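Local coordinates for ABC transporter, solute-binding protein (Staphylococcus aureus, PDB 6LKI) that probably serves as the extracellular, lipid-attached solute-binding component of an ABC transporter and binds glucose 6-phosphate, at residues G129-S134 and N164-L169. Numbering follows the deposited sequence.
Sequences GKIAYS and NHAMQL
Y133 lies across Q168 where strands 131-134 and 167-169 run parallel. Its CB leaves strand 131-134 on the face that Q168 shares, and chi1 of 70° sets CG between the backbone N and the carbonyl carbon, which turns the ring over the neighbouring strand. CG and CD1 lie near M167 O, which stands oblique to the ring, and Y133 CD1 also packs on A166 CB at 3.6 Å. CE1 approaches A166 O near the ring plane. Over one face, toward the rim, sits Q168 CA, a CH-pi contact 4.1 Å from the Y133 ring centroid. CE2 and CZ pass the aliphatic part of Q168. At the tip, Y133 OH accepts a nearly straight bond from Q168 NE2 (3.0 Å, 165°). The same hydroxyl donates to a water that in turn donates to A166 O, so two bonds fix it. The extended Q168 chain brings its amide there, the amide plane standing 74° from the ring.

The backbones pair in parallel: M167 N binds I131 O, Y133 N binds M167 O, and L169 N reaches Y133 O at 2.7 Å. A further backbone bond, G129 N to H165 O, closes the contact at its other end. I131 CG1 packs on A166 CB at 3.5 Å, and A132 CB touches L169 CD1 on the face opposite Y133 and Q168.

Helices 140-153 and 156-163 join the two strands in a beta-alpha-beta crossover, as in the alpha/beta lobes of periplasmic-type binding proteins. Strand 186-190 pairs with 131-134 too, F162 meets the Y133 ring, and S134 OG hydrogen-bonds to OG1 of T139 and of T172, the latter starting helix 172-180; both line the malonic acid pocket.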
loop_
_atom_site.group_PDB
_atom_site.type_symbol
_atom_site.label_atom_id
_atom_site.label_comp_id
_atom_site.label_asym_id
_atom_site.label_seq_id
_atom_site.Cartn_x
_atom_site.Cartn_y
_atom_site.Cartn_z
ATOM N N GLY A 129 -4.177 13.740 27.273
ATOM C CA GLY A 129 -3.045 12.847 27.403
ATOM C C GLY A 129 -3.296 11.424 26.965
ATOM O O GLY A 129 -2.419 10.574 27.141
ATOM N N LYS A 130 -4.464 11.133 26.393
ATOM C CA LYS A 130 -4.823 9.778 25.996
ATOM C C LYS A 130 -4.961 9.626 24.487
ATOM O O LYS A 130 -5.497 8.615 24.022
ATOM C CB LYS A 130 -6.122 9.351 26.685
ATOM C CG LYS A 130 -6.113 9.532 28.191
ATOM C CD LYS A 130 -5.389 8.391 28.881
ATOM C CE LYS A 130 -6.372 7.467 29.580
ATOM N NZ LYS A 130 -5.696 6.267 30.144
ATOM N N ILE A 131 -4.502 10.610 23.714
ATOM C CA ILE A 131 -4.542 10.572 22.259
ATOM C C ILE A 131 -3.166 10.974 21.745
ATOM O O ILE A 131 -2.357 11.558 22.468
ATOM C CB ILE A 131 -5.638 11.493 21.683
ATOM C CG1 ILE A 131 -5.464 12.915 22.213
ATOM C CG2 ILE A 131 -7.017 10.970 22.057
ATOM C CD1 ILE A 131 -6.459 13.905 21.642
ATOM N N ALA A 132 -2.902 10.653 20.479
ATOM C CA ALA A 132 -1.557 10.808 19.941
ATOM C C ALA A 132 -1.597 11.342 18.516
ATOM O O ALA A 132 -2.599 11.226 17.805
ATOM C CB ALA A 132 -0.782 9.485 19.978
ATOM N N TYR A 133 -0.475 11.937 18.113
ATOM C CA TYR A 133 -0.246 12.383 16.747
ATOM C C TYR A 133 1.253 12.326 16.486
ATOM O O TYR A 133 2.051 12.088 17.398
ATOM C CB TYR A 133 -0.797 13.795 16.511
ATOM C CG TYR A 133 -0.020 14.874 17.234
ATOM C CD1 TYR A 133 -0.202 15.093 18.593
ATOM C CD2 TYR A 133 0.900 15.667 16.559
ATOM C CE1 TYR A 133 0.508 16.074 19.261
ATOM C CE2 TYR A 133 1.616 16.652 17.220
ATOM C CZ TYR A 133 1.414 16.849 18.571
ATOM O OH TYR A 133 2.121 17.825 19.238
ATOM N N SER A 134 1.633 12.553 15.232
ATOM C CA SER A 134 3.026 12.489 14.816
ATOM C C SER A 134 3.591 13.887 14.597
ATOM O O SER A 134 2.874 14.814 14.208
ATOM C CB SER A 134 3.182 11.657 13.539
ATOM O OG SER A 134 2.253 12.053 12.546
ATOM N N ASN A 164 -1.106 20.665 23.373
ATOM C CA ASN A 164 -1.123 20.575 24.826
ATOM C C ASN A 164 -2.157 19.579 25.330
ATOM O O ASN A 164 -2.379 19.485 26.542
ATOM C CB ASN A 164 -1.381 21.952 25.441
ATOM C CG ASN A 164 -0.165 22.849 25.380
ATOM O OD1 ASN A 164 0.968 22.378 25.468
ATOM N ND2 ASN A 164 -0.392 24.147 25.220
ATOM N N HIS A 165 -2.783 18.832 24.427
ATOM C CA HIS A 165 -3.781 17.831 24.761
ATOM C C HIS A 165 -3.409 16.431 24.300
ATOM O O HIS A 165 -3.798 15.461 24.953
ATOM C CB HIS A 165 -5.135 18.218 24.142
ATOM C CG HIS A 165 -6.318 17.621 24.837
ATOM N ND1 HIS A 165 -6.909 18.205 25.938
ATOM C CD2 HIS A 165 -7.035 16.502 24.576
ATOM C CE1 HIS A 165 -7.931 17.466 26.329
ATOM N NE2 HIS A 165 -8.031 16.428 25.519
ATOM N N ALA A 166 -2.653 16.302 23.211
ATOM C CA ALA A 166 -2.319 15.015 22.617
ATOM C C ALA A 166 -0.819 14.765 22.695
ATOM O O ALA A 166 -0.017 15.697 22.571
ATOM C CB ALA A 166 -2.772 14.954 21.153
ATOM N N MET A 167 -0.451 13.501 22.886
ATOM C CA MET A 167 0.953 13.109 22.885
ATOM C C MET A 167 1.521 13.150 21.473
ATOM O O MET A 167 0.893 12.681 20.522
ATOM C CB MET A 167 1.109 11.698 23.454
ATOM C CG MET A 167 0.673 11.558 24.889
ATOM S SD MET A 167 1.848 12.373 25.980
ATOM C CE MET A 167 1.013 12.215 27.555
ATOM N N GLN A 168 2.725 13.696 21.340
ATOM C CA GLN A 168 3.414 13.734 20.058
ATOM C C GLN A 168 4.381 12.561 19.968
ATOM O O GLN A 168 5.219 12.370 20.857
ATOM C CB GLN A 168 4.166 15.051 19.862
ATOM C CG GLN A 168 4.829 15.167 18.491
ATOM C CD GLN A 168 5.661 16.425 18.340
ATOM O OE1 GLN A 168 6.880 16.360 18.182
ATOM N NE2 GLN A 168 5.005 17.578 18.379
ATOM N N LEU A 169 4.253 11.778 18.902
ATOM C CA LEU A 169 5.137 10.658 18.623
ATOM C C LEU A 169 6.039 11.002 17.445
ATOM O O LEU A 169 5.689 11.824 16.594
ATOM C CB LEU A 169 4.341 9.385 18.319
ATOM C CG LEU A 169 3.260 9.009 19.336
ATOM C CD1 LEU A 169 2.609 7.685 18.956
ATOM C CD2 LEU A 169 3.847 8.941 20.739
HETATM O O HOH W 1 2.073 17.508 22.013
#